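Local atomic coordinates of glycerate dehydrogenase (Bacillus sp. 5mfcol3.1, PDB entry 6P2I), a protein that probably reduces acyclic imino acids to amino acids with NADPH, and belongs to the D-isomer specific 2-hydroxyacid dehydrogenase family. Residues L69-T73 and N286-L290; L110-K116 and P134-I140; Y239-N245 and I263-V269. All blocks are in the same frame, centred on the assembly; numbering follows the deposited sequence.

How the contacts relate
Contact 1 lies on the opposite side of the chain's centre from contacts 2 and 3, about 36 Å centre to centre. It is buried, joins the five-stranded parallel sheet to the long helix 280-298, and combines aliphatic packing with an amide that reaches the bound D-arginine. Contacts 2 and 3 belong to the nucleotide-binding part, with centres about 16 Å apart, and both touch the second subunit. Contact 2, mostly buried, sets a helix end against an irregular loop through apolar packing, an arginine-cysteine contact and bridging waters. Contact 3, partly buried, also meets a helix end with a loop, but leucines fill its middle and asparagines and water mark its more open margin.

Contact 1 of 3, residues L69-T73 and N286-L290; sequences LITIT and NMYEL. With DAR (D-arginine), chain D.
Asn-286 lays its side-chain amide against the end of Ile-72, the two side chains crossing at about a right angle. With CG anti to the backbone N (chi1 -160°), the amide extends from its helix toward the loop, where ND2 donates to Ile-72 O at 2.9 Å. The bond is fairly straight (154° at the hydrogen) and uses a lone pair in the carbonyl plane. The other end of the same amide serves the ligand: D-arginine NH1 donates to Asn-286 OD1 at 2.8 Å, nearly linearly. Asparagine suits the place because one flat group both donates and accepts, and the backbone bond fixes which end faces the guanidinium. Ile-72 follows the last residue of strand 68-71 in the five-stranded parallel sheet, and helix 280-298 packs beside it, as in the substrate-binding domain of 2-hydroxyacid dehydrogenases. Isoleucine's two branches divide the work. CG2 packs beside the guanidinium, 3.6 Å from D-arginine NH2, while CD1 reaches toward the helix, 3.8 Å from Leu-290 CD2 and 4.1 Å from Met-287 CE. The ligand is also hydrogen-bonded to Glu-51. Deeper along the strand, Ile-70 crosses Leu-290 at about a right angle, and its CG2 meets Leu-290 CD1 at 4.0 Å. On the ligand side, Thr-73 brings its methyl CG2 to 3.5 Å from D-arginine CG, its OG1 engaged with Ser-75 O and Tyr-78 OH.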
loop_
_atom_site.group_PDB
_atom_site.type_symbol
_atom_site.label_atom_id
_atom_site.label_comp_id
_atom_site.label_asym_id
_atom_site.label_seq_id
_atom_site.Cartn_x
_atom_site.Cartn_y
_atom_site.Cartn_z
ATOM N N LEU A 69 16.529 -23.768 -23.631
ATOM C CA LEU A 69 15.219 -23.517 -23.047
ATOM C C LEU A 69 15.266 -22.207 -22.287
ATOM O O LEU A 69 16.171 -21.996 -21.472
ATOM C CB LEU A 69 14.809 -24.650 -22.107
ATOM C CG LEU A 69 13.482 -24.481 -21.368
ATOM C CD1 LEU A 69 12.323 -24.490 -22.348
ATOM C CD2 LEU A 69 13.304 -25.584 -20.336
ATOM N N ILE A 70 14.292 -21.338 -22.553
ATOM C CA ILE A 70 14.133 -20.065 -21.857
ATOM C C ILE A 70 12.827 -20.121 -21.083
ATOM O O ILE A 70 11.768 -20.362 -21.676
ATOM C CB ILE A 70 14.119 -18.883 -22.836
ATOM C CG1 ILE A 70 15.423 -18.832 -23.640
ATOM C CG2 ILE A 70 13.820 -17.563 -22.090
ATOM C CD1 ILE A 70 15.321 -17.981 -24.888
ATOM N N THR A 71 12.888 -19.890 -19.767
ATOM C CA THR A 71 11.665 -19.638 -19.020
ATOM C C THR A 71 11.337 -18.164 -19.162
ATOM O O THR A 71 12.230 -17.320 -19.039
ATOM C CB THR A 71 11.797 -20.017 -17.538
ATOM O OG1 THR A 71 12.786 -19.196 -16.890
ATOM C CG2 THR A 71 12.148 -21.503 -17.392
ATOM N N ILE A 72 10.080 -17.861 -19.504
ATOM C CA ILE A 72 9.645 -16.474 -19.548
ATOM C C ILE A 72 9.589 -15.913 -18.143
ATOM O O ILE A 72 9.595 -14.695 -17.968
ATOM C CB ILE A 72 8.279 -16.336 -20.255
ATOM C CG1 ILE A 72 8.087 -14.906 -20.791
ATOM C CG2 ILE A 72 7.147 -16.701 -19.308
ATOM C CD1 ILE A 72 9.062 -14.542 -21.897
ATOM N N THR A 73 9.573 -16.786 -17.145
ATOM C CA THR A 73 9.484 -16.432 -15.737
ATOM C C THR A 73 10.867 -16.241 -15.129
ATOM O O THR A 73 11.878 -16.700 -15.663
ATOM C CB THR A 73 8.753 -17.538 -14.982
ATOM O OG1 THR A 73 9.426 -18.784 -15.218
ATOM C CG2 THR A 73 7.322 -17.640 -15.469
ATOM N N ASN A 286 9.989 -7.899 -19.626
ATOM C CA ASN A 286 9.984 -9.343 -19.836
ATOM C C ASN A 286 10.296 -9.663 -21.290
ATOM O O ASN A 286 11.063 -10.590 -21.584
ATOM C CB ASN A 286 8.612 -9.890 -19.417
ATOM C CG ASN A 286 8.596 -11.397 -19.116
ATOM O OD1 ASN A 286 7.545 -11.933 -18.741
ATOM N ND2 ASN A 286 9.729 -12.082 -19.288
ATOM N N MET A 287 9.728 -8.878 -22.210
ATOM C CA MET A 287 9.996 -9.067 -23.634
ATOM C C MET A 287 11.435 -8.715 -23.972
ATOM O O MET A 287 12.077 -9.414 -24.769
ATOM C CB MET A 287 9.031 -8.220 -24.463
ATOM C CG MET A 287 7.556 -8.542 -24.249
ATOM S SD MET A 287 7.123 -10.240 -24.701
ATOM C CE MET A 287 7.157 -11.083 -23.120
ATOM N N TYR A 288 11.957 -7.629 -23.390
ATOM C CA TYR A 288 13.347 -7.265 -23.652
ATOM C C TYR A 288 14.294 -8.364 -23.192
ATOM O O TYR A 288 15.298 -8.647 -23.861
ATOM C CB TYR A 288 13.721 -5.956 -22.954
ATOM C CG TYR A 288 12.888 -4.726 -23.264
ATOM C CD1 TYR A 288 12.220 -4.579 -24.461
ATOM C CD2 TYR A 288 12.810 -3.682 -22.340
ATOM C CE1 TYR A 288 11.469 -3.432 -24.739
ATOM C CE2 TYR A 288 12.068 -2.543 -22.597
ATOM C CZ TYR A 288 11.397 -2.417 -23.796
ATOM O OH TYR A 288 10.661 -1.271 -24.041
ATOM N N GLU A 289 14.003 -8.983 -22.040
ATOM C CA GLU A 289 14.857 -10.054 -21.526
ATOM C C GLU A 289 14.766 -11.299 -22.396
ATOM O O GLU A 289 15.785 -11.931 -22.689
ATOM C CB GLU A 289 14.485 -10.394 -20.082
ATOM C CG GLU A 289 14.988 -9.334 -19.090
ATOM C CD GLU A 289 14.710 -9.663 -17.628
ATOM O OE1 GLU A 289 13.738 -10.384 -17.336
ATOM O OE2 GLU A 289 15.463 -9.164 -16.765
ATOM N N LEU A 290 13.554 -11.663 -22.808
ATOM C CA LEU A 290 13.383 -12.794 -23.715
ATOM C C LEU A 290 14.205 -12.603 -24.983
ATOM O O LEU A 290 14.894 -13.525 -25.443
ATOM C CB LEU A 290 11.901 -12.945 -24.055
ATOM C CG LEU A 290 11.588 -13.894 -25.205
ATOM C CD1 LEU A 290 12.019 -15.308 -24.864
ATOM C CD2 LEU A 290 10.120 -13.837 -25.530
HETATM N N DAR D . 6.224 -16.787 -11.008
HETATM C CA DAR D . 6.678 -15.435 -11.334
HETATM C CB DAR D . 5.652 -14.688 -12.199
HETATM C CG DAR D . 5.410 -15.340 -13.564
HETATM C CD DAR D . 4.734 -14.380 -14.538
HETATM N NE DAR D . 4.572 -14.872 -15.906
HETATM C CZ DAR D . 5.135 -14.233 -16.936
HETATM N NH1 DAR D . 6.200 -13.448 -16.742
HETATM N NH2 DAR D . 4.651 -14.370 -18.171
HETATM C C DAR D . 8.059 -15.473 -11.962
HETATM O O DAR D . 8.440 -14.622 -12.791
HETATM O OXT DAR D . 8.813 -16.379 -11.612
#

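Contact 2 of 3, residues L110-K116 and P134-I140; sequences LFAVNRK and PFLCSEI
Arg-115 and Cys-137 meet where helix 99-114 ends in a Schellman motif, Lys-116 taking the positive phi, and the loop leading to strand 144-148 of the Rossmann-type domain runs alongside. Cys-137 SG sits over one face of the Arg-115 guanidinium, offset toward its rim and 3.3 Å from NE. The thiol offers a compact, polarisable atom to this flat cation, turned that way by a chi1 of 71°. Asn-114 ND2 lies 2.8 Å from Ser-138 O; an amide suits a place beside backbone groups. At the far end of 134-140, Ile-140 fills an apolar corner: CD1 meets Phe-111 CZ at 3.6 Å and CG2 meets Leu-110 CD2 at 3.9 Å. Phe-135 turns its edge to Lys-116 CB, and Lys-116 CD lies 3.4 Å from Pro-134 O.

Water makes up the next layer. One molecule accepts from Arg-115 NE in the guanidinium plane and donates to Ser-138 O; another accepts from Lys-116 NZ at 2.7 Å. Farther out, the second subunit supplies carbonyls for the arginine: Ala-101 O of that chain for NH2 and Ala-276 O for NH1. An alanine in place of Arg-115 would remove the flat group against which the sulfur rests and is likely to leave both carbonyls of the neighbouring subunit without this donor. Arg-248 NH1 donates to Asn-114 OD1, fixing which end of that amide faces the loop.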
loop_
_atom_site.group_PDB
_atom_site.type_symbol
_atom_site.label_atom_id
_atom_site.label_comp_id
_atom_site.label_asym_id
_atom_site.label_seq_id
_atom_site.Cartn_x
_atom_site.Cartn_y
_atom_site.Cartn_z
ATOM N N LEU A 110 1.224 -5.170 2.267
ATOM C CA LEU A 110 1.491 -4.779 3.646
ATOM C C LEU A 110 0.509 -3.715 4.113
ATOM O O LEU A 110 -0.061 -3.817 5.199
ATOM C CB LEU A 110 2.935 -4.280 3.772
ATOM C CG LEU A 110 3.360 -3.570 5.061
ATOM C CD1 LEU A 110 3.164 -4.457 6.284
ATOM C CD2 LEU A 110 4.819 -3.126 4.950
ATOM N N PHE A 111 0.299 -2.689 3.288
ATOM C CA PHE A 111 -0.638 -1.630 3.651
ATOM C C PHE A 111 -2.076 -2.145 3.669
ATOM O O PHE A 111 -2.858 -1.774 4.546
ATOM C CB PHE A 111 -0.500 -0.460 2.673
ATOM C CG PHE A 111 0.677 0.446 2.950
ATOM C CD1 PHE A 111 0.919 0.942 4.235
ATOM C CD2 PHE A 111 1.537 0.813 1.921
ATOM C CE1 PHE A 111 2.015 1.779 4.478
ATOM C CE2 PHE A 111 2.619 1.630 2.150
ATOM C CZ PHE A 111 2.853 2.131 3.430
ATOM N N ALA A 112 -2.442 -3.012 2.712
ATOM C CA ALA A 112 -3.792 -3.566 2.697
ATOM C C ALA A 112 -4.073 -4.359 3.969
ATOM O O ALA A 112 -5.178 -4.298 4.519
ATOM C CB ALA A 112 -3.977 -4.445 1.454
ATOM N N VAL A 113 -3.078 -5.106 4.458
ATOM C CA VAL A 113 -3.235 -5.813 5.728
ATOM C C VAL A 113 -3.278 -4.822 6.881
ATOM O O VAL A 113 -4.184 -4.863 7.727
ATOM C CB VAL A 113 -2.093 -6.826 5.924
ATOM C CG1 VAL A 113 -2.139 -7.426 7.330
ATOM C CG2 VAL A 113 -2.144 -7.938 4.861
ATOM N N ASN A 114 -2.292 -3.918 6.930
ATOM C CA ASN A 114 -2.131 -3.047 8.086
ATOM C C ASN A 114 -3.338 -2.145 8.270
ATOM O O ASN A 114 -3.772 -1.907 9.401
ATOM C CB ASN A 114 -0.865 -2.201 7.936
ATOM C CG ASN A 114 0.207 -2.604 8.905
ATOM O OD1 ASN A 114 0.301 -3.773 9.286
ATOM N ND2 ASN A 114 1.020 -1.638 9.330
ATOM N N ARG A 115 -3.888 -1.635 7.175
ATOM C CA ARG A 115 -4.993 -0.690 7.240
ATOM C C ARG A 115 -6.343 -1.382 7.116
ATOM O O ARG A 115 -7.376 -0.701 7.135
ATOM C CB ARG A 115 -4.839 0.380 6.137
ATOM C CG ARG A 115 -3.526 1.184 6.153
ATOM C CD ARG A 115 -3.330 1.774 7.526
ATOM N NE ARG A 115 -2.140 2.606 7.707
ATOM C CZ ARG A 115 -2.170 3.930 7.905
ATOM N NH1 ARG A 115 -3.305 4.595 7.841
ATOM N NH2 ARG A 115 -1.052 4.594 8.149
ATOM N N LYS A 116 -6.355 -2.715 6.991
ATOM C CA LYS A 116 -7.585 -3.497 6.847
ATOM C C LYS A 116 -8.461 -2.917 5.747
ATOM O O LYS A 116 -9.663 -2.701 5.918
ATOM C CB LYS A 116 -8.345 -3.592 8.173
ATOM C CG LYS A 116 -7.608 -4.373 9.252
ATOM C CD LYS A 116 -8.464 -4.556 10.509
ATOM C CE LYS A 116 -7.708 -5.332 11.578
ATOM N NZ LYS A 116 -6.558 -4.562 12.135
ATOM N N PRO A 134 -11.907 -0.294 14.828
ATOM C CA PRO A 134 -11.528 -1.510 14.086
ATOM C C PRO A 134 -10.301 -1.338 13.214
ATOM O O PRO A 134 -9.722 -2.348 12.788
ATOM C CB PRO A 134 -12.768 -1.816 13.229
ATOM C CG PRO A 134 -13.874 -1.034 13.837
ATOM C CD PRO A 134 -13.214 0.208 14.364
ATOM N N PHE A 135 -9.864 -0.102 12.959
ATOM C CA PHE A 135 -8.823 0.182 11.979
ATOM C C PHE A 135 -7.577 0.784 12.613
ATOM O O PHE A 135 -6.713 1.303 11.903
ATOM C CB PHE A 135 -9.404 1.079 10.888
ATOM C CG PHE A 135 -10.605 0.465 10.249
ATOM C CD1 PHE A 135 -10.453 -0.668 9.465
ATOM C CD2 PHE A 135 -11.877 0.944 10.490
ATOM C CE1 PHE A 135 -11.551 -1.294 8.902
ATOM C CE2 PHE A 135 -12.986 0.327 9.923
ATOM C CZ PHE A 135 -12.821 -0.798 9.128
ATOM N N LEU A 136 -7.466 0.696 13.934
ATOM C CA LEU A 136 -6.220 1.024 14.619
ATOM C C LEU A 136 -5.066 0.265 13.988
ATOM O O LEU A 136 -5.080 -0.970 13.943
ATOM C CB LEU A 136 -6.335 0.662 16.093
ATOM C CG LEU A 136 -5.109 0.899 16.971
ATOM C CD1 LEU A 136 -4.751 2.388 16.994
ATOM C CD2 LEU A 136 -5.392 0.391 18.363
ATOM N N CYS A 137 -4.072 0.999 13.497
ATOM C CA CYS A 137 -3.001 0.402 12.716
ATOM C C CYS A 137 -1.648 0.789 13.296
ATOM O O CYS A 137 -1.541 1.583 14.237
ATOM C CB CYS A 137 -3.078 0.829 11.244
ATOM S SG CYS A 137 -2.631 2.561 10.981
ATOM N N SER A 138 -0.604 0.200 12.722
ATOM C CA SER A 138 0.769 0.575 13.016
ATOM C C SER A 138 1.364 1.281 11.809
ATOM O O SER A 138 1.156 0.858 10.661
ATOM C CB SER A 138 1.622 -0.649 13.367
ATOM O OG SER A 138 1.299 -1.145 14.647
ATOM N N GLU A 139 2.093 2.362 12.066
ATOM C CA GLU A 139 2.928 2.940 11.021
ATOM C C GLU A 139 4.060 1.978 10.711
ATOM O O GLU A 139 4.586 1.319 11.611
ATOM C CB GLU A 139 3.499 4.287 11.459
ATOM C CG GLU A 139 2.418 5.363 11.553
ATOM C CD GLU A 139 2.812 6.576 12.378
ATOM O OE1 GLU A 139 1.890 7.316 12.779
ATOM O OE2 GLU A 139 4.024 6.812 12.627
ATOM N N ILE A 140 4.431 1.886 9.431
ATOM C CA ILE A 140 5.568 1.035 9.096
ATOM C C ILE A 140 6.899 1.753 9.285
ATOM O O ILE A 140 7.935 1.086 9.424
ATOM C CB ILE A 140 5.454 0.457 7.668
ATOM C CG1 ILE A 140 5.692 1.507 6.568
ATOM C CG2 ILE A 140 4.112 -0.268 7.490
ATOM C CD1 ILE A 140 5.730 0.851 5.117
HETATM O O HOH W 1 3.810 -1.780 10.770
HETATM O O HOH W 2 -1.838 -2.372 11.519
HETATM O O HOH W 3 -6.202 -1.599 10.991
HETATM O O HOH W 4 0.705 2.163 8.157
HETATM O O HOH W 5 -7.336 -2.739 13.982
#

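Contact 3 of 3, residues Y239-N245 and I263-V269; sequences YSVLKQN and IIGLNNV
Leu-242 and Leu-266 interlock at the C-terminal end of helix 235-243, a helix of the Rossmann-type domain that closes here in a Schellman motif. Its C-prime residue is Asn-245, asparagine readily adopting the positive phi needed there. The partner segment leads into strand 269-271, within this chain an outermost strand of the seven-stranded parallel sheet.

The apolar contacts fill the middle. The two leucines cross at about a right angle, with Leu-266 CD1 3.6 Å from Leu-242 CB, while Leu-242 CD1 extends to Val-269 CG1, also at 3.6 Å. Branched aliphatic chains suit this place, since each can offer one methyl to a different neighbour. The other Leu-266 methyl, CD2, approaches Tyr-239 CE1 at 3.7 Å. CG of Tyr-239 stands anti to the backbone N (chi1 172°), which swings the ring toward the 3-10 turn, where CD1 lies 3.9 Å from Ile-263 CG1.

The polar contacts gather round the last helix turn. The Asn-268 amide offers an N-H to the helix end: ND2 donates to Leu-242 O at 3.0 Å, fairly straight (164°) although tilted from the carbonyl plane. Asn-245 N, one of the two Schellman donors, reaches the same oxygen from the opposite face. Asn-268 OD1, by contrast, is buried with no polar partner in the model. Arg-125 of the second subunit donates to the Ile-264 and Leu-266 carbonyls.

The two asparagine amides also share a water: Asn-245 ND2 and Asn-268 ND2 both donate to it, and it lies 3.0 Å from Asn-245 ND2.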
loop_
_atom_site.group_PDB
_atom_site.type_symbol
_atom_site.label_atom_id
_atom_site.label_comp_id
_atom_site.label_asym_id
_atom_site.label_seq_id
_atom_site.Cartn_x
_atom_site.Cartn_y
_atom_site.Cartn_z
ATOM N N TYR A 239 -2.224 -21.298 8.555
ATOM C CA TYR A 239 -3.658 -21.163 8.783
ATOM C C TYR A 239 -3.973 -21.107 10.273
ATOM O O TYR A 239 -4.738 -20.247 10.721
ATOM C CB TYR A 239 -4.423 -22.310 8.120
ATOM C CG TYR A 239 -5.882 -22.289 8.499
ATOM C CD1 TYR A 239 -6.739 -21.329 7.974
ATOM C CD2 TYR A 239 -6.391 -23.185 9.430
ATOM C CE1 TYR A 239 -8.073 -21.284 8.341
ATOM C CE2 TYR A 239 -7.723 -23.148 9.802
ATOM C CZ TYR A 239 -8.558 -22.192 9.254
ATOM O OH TYR A 239 -9.886 -22.147 9.616
ATOM N N SER A 240 -3.386 -22.021 11.056
ATOM C CA SER A 240 -3.635 -22.042 12.494
ATOM C C SER A 240 -3.155 -20.760 13.159
ATOM O O SER A 240 -3.822 -20.231 14.054
ATOM C CB SER A 240 -2.960 -23.259 13.130
ATOM O OG SER A 240 -3.549 -24.461 12.664
ATOM N N VAL A 241 -1.999 -20.247 12.734
ATOM C CA VAL A 241 -1.483 -19.001 13.296
ATOM C C VAL A 241 -2.466 -17.861 13.052
ATOM O O VAL A 241 -2.807 -17.101 13.968
ATOM C CB VAL A 241 -0.095 -18.693 12.706
ATOM C CG1 VAL A 241 0.270 -17.237 12.925
ATOM C CG2 VAL A 241 0.946 -19.594 13.343
ATOM N N LEU A 242 -2.953 -17.743 11.816
ATOM C CA LEU A 242 -3.893 -16.674 11.487
ATOM C C LEU A 242 -5.260 -16.908 12.119
ATOM O O LEU A 242 -5.863 -15.975 12.665
ATOM C CB LEU A 242 -4.009 -16.542 9.970
ATOM C CG LEU A 242 -2.745 -16.051 9.258
ATOM C CD1 LEU A 242 -2.704 -16.578 7.835
ATOM C CD2 LEU A 242 -2.683 -14.531 9.244
ATOM N N LYS A 243 -5.765 -18.146 12.063
ATOM C CA LYS A 243 -7.061 -18.451 12.668
ATOM C C LYS A 243 -7.081 -18.095 14.149
ATOM O O LYS A 243 -8.099 -17.624 14.669
ATOM C CB LYS A 243 -7.401 -19.932 12.480
ATOM C CG LYS A 243 -8.774 -20.338 13.016
ATOM C CD LYS A 243 -9.886 -19.604 12.277
ATOM C CE LYS A 243 -11.236 -19.790 12.948
ATOM N NZ LYS A 243 -12.345 -19.573 11.973
ATOM N N GLN A 244 -5.968 -18.319 14.844
ATOM C CA GLN A 244 -5.863 -18.043 16.270
ATOM C C GLN A 244 -5.388 -16.624 16.553
ATOM O O GLN A 244 -5.088 -16.305 17.709
ATOM C CB GLN A 244 -4.923 -19.054 16.931
ATOM C CG GLN A 244 -5.425 -20.491 16.848
ATOM C CD GLN A 244 -4.414 -21.502 17.354
ATOM O OE1 GLN A 244 -3.633 -21.220 18.264
ATOM N NE2 GLN A 244 -4.426 -22.693 16.765
ATOM N N ASN A 245 -5.309 -15.780 15.524
ATOM C CA ASN A 245 -4.918 -14.375 15.662
ATOM C C ASN A 245 -3.591 -14.237 16.404
ATOM O O ASN A 245 -3.400 -13.333 17.220
ATOM C CB ASN A 245 -6.024 -13.562 16.344
ATOM C CG ASN A 245 -7.342 -13.606 15.577
ATOM O OD1 ASN A 245 -8.339 -14.144 16.058
ATOM N ND2 ASN A 245 -7.347 -13.035 14.376
ATOM N N ILE A 263 -7.723 -21.049 4.260
ATOM C CA ILE A 263 -7.208 -19.684 4.353
ATOM C C ILE A 263 -8.149 -18.699 3.667
ATOM O O ILE A 263 -8.243 -17.532 4.075
ATOM C CB ILE A 263 -5.781 -19.631 3.773
ATOM C CG1 ILE A 263 -4.824 -20.395 4.689
ATOM C CG2 ILE A 263 -5.315 -18.186 3.558
ATOM C CD1 ILE A 263 -3.404 -20.418 4.205
ATOM N N ILE A 264 -8.888 -19.155 2.650
ATOM C CA ILE A 264 -9.858 -18.302 1.962
ATOM C C ILE A 264 -10.953 -17.807 2.904
ATOM O O ILE A 264 -11.599 -16.790 2.623
ATOM C CB ILE A 264 -10.440 -19.061 0.739
ATOM C CG1 ILE A 264 -9.649 -18.715 -0.517
ATOM C CG2 ILE A 264 -11.915 -18.776 0.518
ATOM C CD1 ILE A 264 -8.243 -19.169 -0.465
ATOM N N GLY A 265 -11.147 -18.473 4.041
ATOM C CA GLY A 265 -12.132 -18.084 5.026
ATOM C C GLY A 265 -11.680 -17.048 6.034
ATOM O O GLY A 265 -12.499 -16.569 6.828
ATOM N N LEU A 266 -10.405 -16.676 6.022
ATOM C CA LEU A 266 -9.834 -15.812 7.050
ATOM C C LEU A 266 -10.072 -14.338 6.745
ATOM O O LEU A 266 -9.944 -13.894 5.600
ATOM C CB LEU A 266 -8.332 -16.051 7.177
ATOM C CG LEU A 266 -7.855 -17.425 7.629
ATOM C CD1 LEU A 266 -6.350 -17.528 7.408
ATOM C CD2 LEU A 266 -8.207 -17.645 9.081
ATOM N N ASN A 267 -10.377 -13.578 7.793
ATOM C CA ASN A 267 -10.586 -12.139 7.691
ATOM C C ASN A 267 -9.337 -11.332 8.020
ATOM O O ASN A 267 -9.428 -10.109 8.182
ATOM C CB ASN A 267 -11.729 -11.703 8.606
ATOM C CG ASN A 267 -11.459 -12.003 10.080
ATOM O OD1 ASN A 267 -10.364 -12.425 10.460
ATOM N ND2 ASN A 267 -12.469 -11.785 10.917
ATOM N N ASN A 268 -8.186 -11.984 8.156
ATOM C CA ASN A 268 -6.936 -11.273 8.389
ATOM C C ASN A 268 -5.893 -11.652 7.349
ATOM O O ASN A 268 -4.690 -11.596 7.615
ATOM C CB ASN A 268 -6.411 -11.516 9.809
ATOM C CG ASN A 268 -6.296 -12.997 10.163
ATOM O OD1 ASN A 268 -6.601 -13.876 9.356
ATOM N ND2 ASN A 268 -5.838 -13.273 11.380
ATOM N N VAL A 269 -6.338 -12.049 6.156
ATOM C CA VAL A 269 -5.439 -12.222 5.025
ATOM C C VAL A 269 -5.931 -11.342 3.887
ATOM O O VAL A 269 -7.127 -11.060 3.759
ATOM C CB VAL A 269 -5.327 -13.697 4.559
ATOM C CG1 VAL A 269 -4.836 -14.575 5.701
ATOM C CG2 VAL A 269 -6.659 -14.195 4.014
HETATM O O HOH W 6 -5.127 -11.157 13.525
HETATM O O HOH W 7 -9.320 -14.723 12.282
#